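Local coordinates for protein superoxide dismutase [Fe] (Sulfolobus solfataricus, PDB 1WB7) that disposes of toxic superoxide radicals, converting them to hydrogen peroxide and dioxygen at an iron centre, one metal ion per subunit of a homotetramer, at residues Trp88-Pro93 with Asn189-Val194; Thr126-Pro131 with Lys183-Val188; Gly134-Tyr139 with Leu167-Phe172. The protein carries 1 engineered substitution. All coordinates share one frame; numbering follows the deposited sequence.

Contact 1: Trp88-Pro93 with Asn189-Val194; sequences WENMAP and NAWWNV
Met91 sets its sulfur against the rim of the Trp191 indole, a Met-aromatic contact that joins the loop leaving helix 67-89, in the alpha-hairpin region, to the tail of helix 184-191 in the C-terminal region. SD lies 3.9 Å from Trp191 CD1 and 81° off the normal of the five-membered ring, so it meets the edge of the indole rather than the pi cloud. Met91 CG stands anti to its own carbonyl carbon (chi1 -63°), which sends the chain across to the ring, and the same sulfur also rests 3.9 Å from Val194 CG2. A flexible, polarisable side chain suits a place where it must touch a ring edge and a branched methyl at once.

The packing is closest around Val194 O. Ala92 N donates to it at 2.8 Å, and Met91 CA comes within 3.0 Å in a CA-H...O contact. On the same residue, Val194 CB lies 3.4 Å from Ala92 O, a compact beta-branched residue fitting close to the opposing backbone.

The Asn90 side is looser, for a water spans the distance there: Trp191 NE1 donates to it at 2.9 Å, and it also bonds Asn90 OD1, which in addition accepts from Ile168 N in the neighbouring sheet. At the outer margin, partly exposed Pro93 points away and the end of the Asn193 side chain leads off. Asn193 instead folds back on the preceding turn of chain, its ND2 donating to Ala190 O at 3.1 Å from the same face of that carbonyl as its backbone N.

Contact 2: Thr126-Pro131 with Lys183-Val188; sequences TANSLP and KRADYV
Arg184 reaches from the first turn of helix 184-191 to the carbonyls where the chain runs out of helix 116-128. Its CB points at that segment, and CG lies anti to the backbone N (chi1 -168°), so the aliphatic part crosses the gap nearly extended before bending about the CG-CD bond, with the CD-NE torsion anti beyond it. NE donates to a water at 2.8 Å, and the water in turn donates to Asn128 OD1; Glu171 offers NE a long, weak ion pair. CZ carries the flat group on to Leu130 O, which is gripped end-on by two nitrogens, NH1 at 3.2 Å and NH2 at 2.8 Å. The NH2 bond is the straighter, 161° at the hydrogen, and uses a lone pair in the carbonyl plane. NH2 also makes a weak bond to Asn128 O at 3.0 Å, and Ala127 O lies over one face of the guanidinium. An arginine suits the site because one flat cation carries enough N-H groups to serve several backbone carbonyls and a water, and a leucine in its place would probably leave Leu130 O and Asn128 O without these donors and the bridging water without its NE partner.

In the C-terminal region of the iron/manganese superoxide dismutase fold both helices pack against the face of strand 165-170 that carries Leu169, where Ala127 and Val188 rest. Ala127 CB approaches Val188 CG1 to 4.4 Å, its smallness letting the helices draw near. Alongside, Asn128 OD1 lies 3.4 Å from Ala185 CA and 3.6 Å from Val188 CG2. Ser129 OG bonds Gln68 of the second subunit.

Contact 3: Gly134-Tyr139 with Leu167-Phe172; sequences GWAVLY and LILDEF. With FE (Fe (III) ion), chain C.
Trp135 to Leu138 pair antiparallel with Asp170 back to Leu167, the short strand axes at 172°. Backbone hydrogen bonds come first: Ala136 and Leu169 form a hydrogen-bonded pair, Leu169 N reaching Ala136 O at 2.7 Å, and Leu138 with Leu167 forms another. Beyond the last paired residues Glu171 N still donates to Gly134 O, at 2.7 Å. Gly134 has backbone angles at which a CB would press on the preceding carbonyl, so glycine fits this first position of the strand.

Apolar contacts fill both faces. On the side of Ala136 and Leu138, Leu138 CB and Leu167 CB press together at 3.4 Å, tighter than usual. On the other side Ile168 CG1 lies between Val137 CG1 and the Trp135 ring, 3.5 Å from its CE3.

Stacking follows on that same face. The Trp135 indole and the Asp170 carboxylate lie with planes 13° apart, CH2 of the ring 3.6 Å from CG of the aspartate, a broad aromatic surface bearing on the flat acid. Trp135 NE1 turns instead to His155.

Carboxylates and the metal make up the polar part. Ala136 is small enough to leave room for Glu171 OE2 beside its CB. Asp170 CG stands anti to its backbone N (chi1 -173°), and OD1 accepts from Phe172 N, which comes from above the carboxylate plane, at 2.9 Å, forming an Asx turn. With OD1 held this way, OD2 binds the iron at 1.9 Å, and a water 2.4 Å from the metal gives OD1 a weak bond. With His33, His84 and His174 this completes the three-histidine, one-aspartate, one-solvent iron site of the iron/manganese superoxide dismutases.

From the N terminus, helix 67-89 leads to Trp88-Pro93, which waits some ninety-five residues for Asn189-Val194; contact 1 thus closes the longest of the three loops, tying the alpha-hairpin region to the C-terminal one. Within it, helix 116-128 ends in Thr126-Pro131, and contact 2 closes on the start of helix 184-191. Innermost is contact 3, between the central strand 134-140 and the outer strand 165-170 of this chain's sheet. The loops therefore nest without crossing. Helix 184-191 serves both outer contacts, and each outer contact touches the innermost: Trp191 from contact 1 packs on Leu167 and Leu169, while Tyr187 OH from contact 2 bonds the backbone O of iron ligand Asp170.

Contact 1: Trp88-Pro93 with Asn189-Val194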
# COMPACT_ATOMS: atom_id res chain seq x y z
N TRP A 88 -18.65 12.23 -10.46
CA TRP A 88 -19.44 13.10 -11.33
C TRP A 88 -20.88 13.24 -10.83
O TRP A 88 -21.42 14.35 -10.79
CB TRP A 88 -19.50 12.55 -12.76
CG TRP A 88 -18.17 12.28 -13.37
CD1 TRP A 88 -17.80 11.15 -14.04
CD2 TRP A 88 -17.03 13.14 -13.36
NE1 TRP A 88 -16.49 11.25 -14.43
CE2 TRP A 88 -15.99 12.46 -14.03
CE3 TRP A 88 -16.77 14.42 -12.84
CZ2 TRP A 88 -14.71 13.01 -14.20
CZ3 TRP A 88 -15.50 14.97 -13.01
CH2 TRP A 88 -14.49 14.26 -13.68
N GLU A 89 -21.49 12.12 -10.46
CA GLU A 89 -22.86 12.11 -9.97
C GLU A 89 -22.99 12.69 -8.57
O GLU A 89 -24.08 13.04 -8.13
CB GLU A 89 -23.42 10.69 -9.97
CG GLU A 89 -23.57 10.04 -11.33
CD GLU A 89 -24.59 10.74 -12.22
OE1 GLU A 89 -25.57 11.31 -11.69
OE2 GLU A 89 -24.41 10.71 -13.46
N ASN A 90 -21.87 12.79 -7.86
CA ASN A 90 -21.90 13.32 -6.50
C ASN A 90 -21.81 14.84 -6.49
O ASN A 90 -21.82 15.47 -5.42
CB ASN A 90 -20.76 12.73 -5.67
CG ASN A 90 -21.03 12.81 -4.18
OD1 ASN A 90 -20.14 13.15 -3.39
ND2 ASN A 90 -22.25 12.48 -3.78
N MET A 91 -21.70 15.43 -7.67
CA MET A 91 -21.62 16.88 -7.78
C MET A 91 -22.71 17.42 -8.71
O MET A 91 -23.32 16.67 -9.47
CB MET A 91 -20.24 17.30 -8.31
CG MET A 91 -19.09 16.93 -7.40
SD MET A 91 -17.52 17.57 -7.99
CE MET A 91 -17.28 16.54 -9.46
N ALA A 92 -22.94 18.72 -8.63
CA ALA A 92 -23.96 19.36 -9.45
C ALA A 92 -23.69 20.86 -9.49
O ALA A 92 -23.13 21.42 -8.54
CB ALA A 92 -25.36 19.09 -8.86
N PRO A 93 -24.08 21.54 -10.58
CA PRO A 93 -23.84 22.99 -10.65
C PRO A 93 -24.41 23.70 -9.42
O PRO A 93 -25.42 23.26 -8.86
CB PRO A 93 -24.54 23.39 -11.95
CG PRO A 93 -25.62 22.35 -12.11
CD PRO A 93 -24.90 21.08 -11.71
N ASN A 189 -12.19 23.16 0.05
CA ASN A 189 -13.18 24.13 0.53
C ASN A 189 -14.18 24.48 -0.56
O ASN A 189 -15.38 24.56 -0.31
CB ASN A 189 -12.52 25.42 1.02
CG ASN A 189 -11.74 25.25 2.32
OD1 ASN A 189 -12.15 24.49 3.21
ND2 ASN A 189 -10.63 25.96 2.44
N ALA A 190 -13.68 24.70 -1.77
CA ALA A 190 -14.54 25.05 -2.90
C ALA A 190 -15.50 23.93 -3.29
O ALA A 190 -16.63 24.18 -3.69
CB ALA A 190 -13.68 25.43 -4.10
N TRP A 191 -15.03 22.70 -3.15
CA TRP A 191 -15.82 21.52 -3.50
C TRP A 191 -17.17 21.44 -2.79
O TRP A 191 -18.16 21.00 -3.38
CB TRP A 191 -14.99 20.27 -3.23
CG TRP A 191 -15.75 18.99 -3.30
CD1 TRP A 191 -16.15 18.33 -4.43
CD2 TRP A 191 -16.17 18.19 -2.20
NE1 TRP A 191 -16.78 17.17 -4.09
CE2 TRP A 191 -16.81 17.06 -2.73
CE3 TRP A 191 -16.07 18.33 -0.81
CZ2 TRP A 191 -17.35 16.06 -1.91
CZ3 TRP A 191 -16.61 17.33 0.00
CH2 TRP A 191 -17.24 16.21 -0.56
N TRP A 192 -17.23 21.85 -1.53
CA TRP A 192 -18.48 21.79 -0.78
C TRP A 192 -19.62 22.50 -1.51
O TRP A 192 -20.79 22.15 -1.36
CB TRP A 192 -18.32 22.42 0.61
CG TRP A 192 -17.47 21.60 1.54
CD1 TRP A 192 -16.19 21.86 1.93
CD2 TRP A 192 -17.84 20.37 2.17
NE1 TRP A 192 -15.73 20.86 2.76
CE2 TRP A 192 -16.73 19.93 2.92
CE3 TRP A 192 -19.00 19.59 2.16
CZ2 TRP A 192 -16.75 18.75 3.67
CZ3 TRP A 192 -19.02 18.41 2.91
CH2 TRP A 192 -17.90 18.00 3.65
N ASN A 193 -19.27 23.50 -2.31
CA ASN A 193 -20.25 24.28 -3.05
C ASN A 193 -20.93 23.56 -4.21
O ASN A 193 -21.91 24.06 -4.76
CB ASN A 193 -19.59 25.57 -3.56
CG ASN A 193 -19.13 26.46 -2.42
OD1 ASN A 193 -19.95 26.98 -1.66
ND2 ASN A 193 -17.82 26.64 -2.29
N VAL A 194 -20.41 22.39 -4.59
CA VAL A 194 -21.02 21.65 -5.70
C VAL A 194 -21.43 20.23 -5.33
O VAL A 194 -21.75 19.43 -6.20
CB VAL A 194 -20.09 21.60 -6.93
CG1 VAL A 194 -19.88 23.00 -7.47
CG2 VAL A 194 -18.76 20.97 -6.58
O HOH W 1 -18.74 15.12 -4.88

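Contact 2: Thr126-Pro131 with Lys183-Val188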
# COMPACT_ATOMS: atom_id res chain seq x y z
N THR A 126 -10.05 15.57 7.69
CA THR A 126 -9.62 14.23 7.31
C THR A 126 -9.17 14.21 5.85
O THR A 126 -8.17 13.57 5.51
CB THR A 126 -10.75 13.21 7.54
OG1 THR A 126 -11.14 13.24 8.92
CG2 THR A 126 -10.29 11.81 7.20
N ALA A 127 -9.90 14.91 4.99
CA ALA A 127 -9.54 14.97 3.58
C ALA A 127 -8.15 15.60 3.39
O ALA A 127 -7.35 15.11 2.61
CB ALA A 127 -10.58 15.76 2.80
N ASN A 128 -7.88 16.68 4.12
CA ASN A 128 -6.60 17.35 4.00
C ASN A 128 -5.43 16.58 4.60
O ASN A 128 -4.28 16.84 4.27
CB ASN A 128 -6.65 18.75 4.63
CG ASN A 128 -7.52 19.71 3.84
OD1 ASN A 128 -7.48 19.73 2.61
ND2 ASN A 128 -8.28 20.54 4.54
N SER A 129 -5.73 15.62 5.48
CA SER A 129 -4.68 14.83 6.11
C SER A 129 -4.16 13.73 5.19
O SER A 129 -3.14 13.10 5.47
CB SER A 129 -5.20 14.18 7.40
OG SER A 129 -6.07 13.09 7.10
N LEU A 130 -4.87 13.49 4.09
CA LEU A 130 -4.48 12.45 3.16
C LEU A 130 -3.07 12.64 2.61
O LEU A 130 -2.79 13.63 1.94
CB LEU A 130 -5.47 12.38 1.99
CG LEU A 130 -5.05 11.49 0.81
CD1 LEU A 130 -4.87 10.06 1.28
CD2 LEU A 130 -6.09 11.57 -0.29
N PRO A 131 -2.17 11.70 2.91
CA PRO A 131 -0.78 11.78 2.43
C PRO A 131 -0.68 11.30 0.99
O PRO A 131 -0.72 10.09 0.73
CB PRO A 131 -0.04 10.87 3.39
CG PRO A 131 -1.06 9.77 3.61
CD PRO A 131 -2.34 10.56 3.82
N LYS A 183 -2.45 23.94 -3.91
CA LYS A 183 -3.32 24.30 -2.78
C LYS A 183 -4.56 23.41 -2.68
O LYS A 183 -5.70 23.89 -2.77
CB LYS A 183 -3.74 25.77 -2.89
CG LYS A 183 -2.58 26.76 -2.80
CD LYS A 183 -1.81 26.60 -1.49
CE LYS A 183 -0.75 27.68 -1.33
NZ LYS A 183 -1.35 29.05 -1.23
N ARG A 184 -4.34 22.12 -2.48
CA ARG A 184 -5.43 21.16 -2.38
C ARG A 184 -6.51 21.57 -1.38
O ARG A 184 -7.70 21.36 -1.62
CB ARG A 184 -4.87 19.78 -2.00
CG ARG A 184 -5.87 18.63 -2.14
CD ARG A 184 -5.23 17.29 -1.83
NE ARG A 184 -4.88 17.16 -0.42
CZ ARG A 184 -4.29 16.09 0.11
NH1 ARG A 184 -3.99 15.05 -0.65
NH2 ARG A 184 -4.03 16.06 1.41
N ALA A 185 -6.10 22.16 -0.26
CA ALA A 185 -7.04 22.58 0.77
C ALA A 185 -8.06 23.60 0.28
O ALA A 185 -9.21 23.61 0.74
CB ALA A 185 -6.29 23.12 1.99
N ASP A 186 -7.65 24.47 -0.65
CA ASP A 186 -8.57 25.47 -1.19
C ASP A 186 -9.59 24.79 -2.09
O ASP A 186 -10.76 25.18 -2.15
CB ASP A 186 -7.81 26.55 -1.97
CG ASP A 186 -6.94 27.41 -1.07
OD1 ASP A 186 -7.31 27.61 0.11
OD2 ASP A 186 -5.90 27.91 -1.54
N TYR A 187 -9.13 23.77 -2.81
CA TYR A 187 -9.98 22.99 -3.70
C TYR A 187 -11.02 22.26 -2.85
O TYR A 187 -12.20 22.20 -3.20
CB TYR A 187 -9.13 21.98 -4.48
CG TYR A 187 -9.87 20.74 -4.93
CD1 TYR A 187 -10.84 20.80 -5.93
CD2 TYR A 187 -9.58 19.50 -4.36
CE1 TYR A 187 -11.50 19.64 -6.36
CE2 TYR A 187 -10.23 18.34 -4.78
CZ TYR A 187 -11.20 18.42 -5.79
OH TYR A 187 -11.84 17.28 -6.21
N VAL A 188 -10.58 21.71 -1.72
CA VAL A 188 -11.48 21.00 -0.83
C VAL A 188 -12.57 21.94 -0.33
O VAL A 188 -13.74 21.56 -0.29
CB VAL A 188 -10.72 20.39 0.37
CG1 VAL A 188 -11.70 19.75 1.35
CG2 VAL A 188 -9.72 19.35 -0.12
O HOH W 2 -5.31 19.20 1.40

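Contact 3: Gly134-Tyr139 with Leu167-Phe172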
# COMPACT_ATOMS: atom_id res chain seq x y z
N GLY A 134 -5.37 10.41 -3.82
CA GLY A 134 -6.38 9.45 -3.43
C GLY A 134 -7.76 10.08 -3.38
O GLY A 134 -8.09 10.94 -4.20
N TRP A 135 -8.56 9.65 -2.40
CA TRP A 135 -9.92 10.12 -2.24
C TRP A 135 -10.34 10.23 -0.78
O TRP A 135 -9.70 9.66 0.11
CB TRP A 135 -10.92 9.15 -2.90
CG TRP A 135 -10.63 8.80 -4.31
CD1 TRP A 135 -9.62 8.01 -4.77
CD2 TRP A 135 -11.36 9.24 -5.47
NE1 TRP A 135 -9.67 7.93 -6.15
CE2 TRP A 135 -10.72 8.68 -6.60
CE3 TRP A 135 -12.48 10.06 -5.65
CZ2 TRP A 135 -11.17 8.92 -7.90
CZ3 TRP A 135 -12.93 10.29 -6.95
CH2 TRP A 135 -12.27 9.72 -8.06
N ALA A 136 -11.42 10.97 -0.56
CA ALA A 136 -12.00 11.12 0.76
C ALA A 136 -13.46 10.75 0.52
O ALA A 136 -14.10 11.28 -0.39
CB ALA A 136 -11.88 12.55 1.25
N VAL A 137 -13.99 9.82 1.31
CA VAL A 137 -15.37 9.42 1.13
C VAL A 137 -16.13 9.30 2.44
O VAL A 137 -15.54 9.18 3.51
CB VAL A 137 -15.49 8.04 0.42
CG1 VAL A 137 -14.82 8.07 -0.94
CG2 VAL A 137 -14.89 6.95 1.30
N LEU A 138 -17.45 9.34 2.33
CA LEU A 138 -18.32 9.16 3.47
C LEU A 138 -19.10 7.91 3.11
O LEU A 138 -19.83 7.88 2.11
CB LEU A 138 -19.28 10.34 3.65
CG LEU A 138 -20.19 10.12 4.86
CD1 LEU A 138 -19.33 10.07 6.12
CD2 LEU A 138 -21.22 11.24 4.97
N TYR A 139 -18.91 6.87 3.90
CA TYR A 139 -19.61 5.61 3.69
C TYR A 139 -20.85 5.57 4.55
O TYR A 139 -20.97 6.28 5.54
CB TYR A 139 -18.77 4.42 4.15
CG TYR A 139 -17.67 3.95 3.25
CD1 TYR A 139 -17.95 3.39 2.01
CD2 TYR A 139 -16.34 3.98 3.67
CE1 TYR A 139 -16.94 2.86 1.21
CE2 TYR A 139 -15.32 3.45 2.89
CZ TYR A 139 -15.63 2.90 1.66
OH TYR A 139 -14.63 2.35 0.89
N LEU A 167 -20.74 10.09 -0.09
CA LEU A 167 -20.03 11.32 -0.41
C LEU A 167 -18.66 10.91 -0.94
O LEU A 167 -18.01 10.04 -0.36
CB LEU A 167 -19.85 12.16 0.86
CG LEU A 167 -20.33 13.60 0.95
CD1 LEU A 167 -19.59 14.27 2.11
CD2 LEU A 167 -20.08 14.35 -0.35
N ILE A 168 -18.22 11.52 -2.03
CA ILE A 168 -16.91 11.18 -2.56
C ILE A 168 -16.18 12.40 -3.10
O ILE A 168 -16.73 13.17 -3.89
CB ILE A 168 -17.00 10.08 -3.65
CG1 ILE A 168 -15.59 9.77 -4.18
CG2 ILE A 168 -17.93 10.51 -4.77
CD1 ILE A 168 -15.49 8.44 -4.92
N LEU A 169 -14.94 12.58 -2.64
CA LEU A 169 -14.11 13.70 -3.07
C LEU A 169 -12.81 13.20 -3.70
O LEU A 169 -12.05 12.47 -3.06
CB LEU A 169 -13.79 14.59 -1.87
CG LEU A 169 -12.72 15.67 -2.07
CD1 LEU A 169 -13.19 16.69 -3.10
CD2 LEU A 169 -12.45 16.36 -0.73
N ASP A 170 -12.57 13.59 -4.95
CA ASP A 170 -11.35 13.18 -5.65
C ASP A 170 -10.17 14.03 -5.17
O ASP A 170 -10.21 15.26 -5.24
CB ASP A 170 -11.51 13.35 -7.16
CG ASP A 170 -10.34 12.79 -7.95
OD1 ASP A 170 -9.34 12.38 -7.33
OD2 ASP A 170 -10.42 12.76 -9.19
N GLU A 171 -9.11 13.38 -4.71
CA GLU A 171 -7.95 14.11 -4.25
C GLU A 171 -6.67 13.86 -5.05
O GLU A 171 -5.57 14.10 -4.55
CB GLU A 171 -7.70 13.84 -2.76
CG GLU A 171 -8.80 14.40 -1.87
CD GLU A 171 -8.45 14.34 -0.39
OE1 GLU A 171 -7.52 15.06 0.03
OE2 GLU A 171 -9.10 13.56 0.33
N PHE A 172 -6.81 13.36 -6.27
CA PHE A 172 -5.64 13.18 -7.12
C PHE A 172 -5.36 14.61 -7.56
O PHE A 172 -6.27 15.43 -7.61
CB PHE A 172 -5.96 12.32 -8.35
CG PHE A 172 -5.58 10.87 -8.18
CD1 PHE A 172 -6.23 10.07 -7.25
CD2 PHE A 172 -4.56 10.32 -8.95
CE1 PHE A 172 -5.86 8.73 -7.08
CE2 PHE A 172 -4.18 8.99 -8.79
CZ PHE A 172 -4.83 8.19 -7.85
FE FE C . -9.72 11.98 -10.82
O HOH W 3 -8.51 10.44 -9.47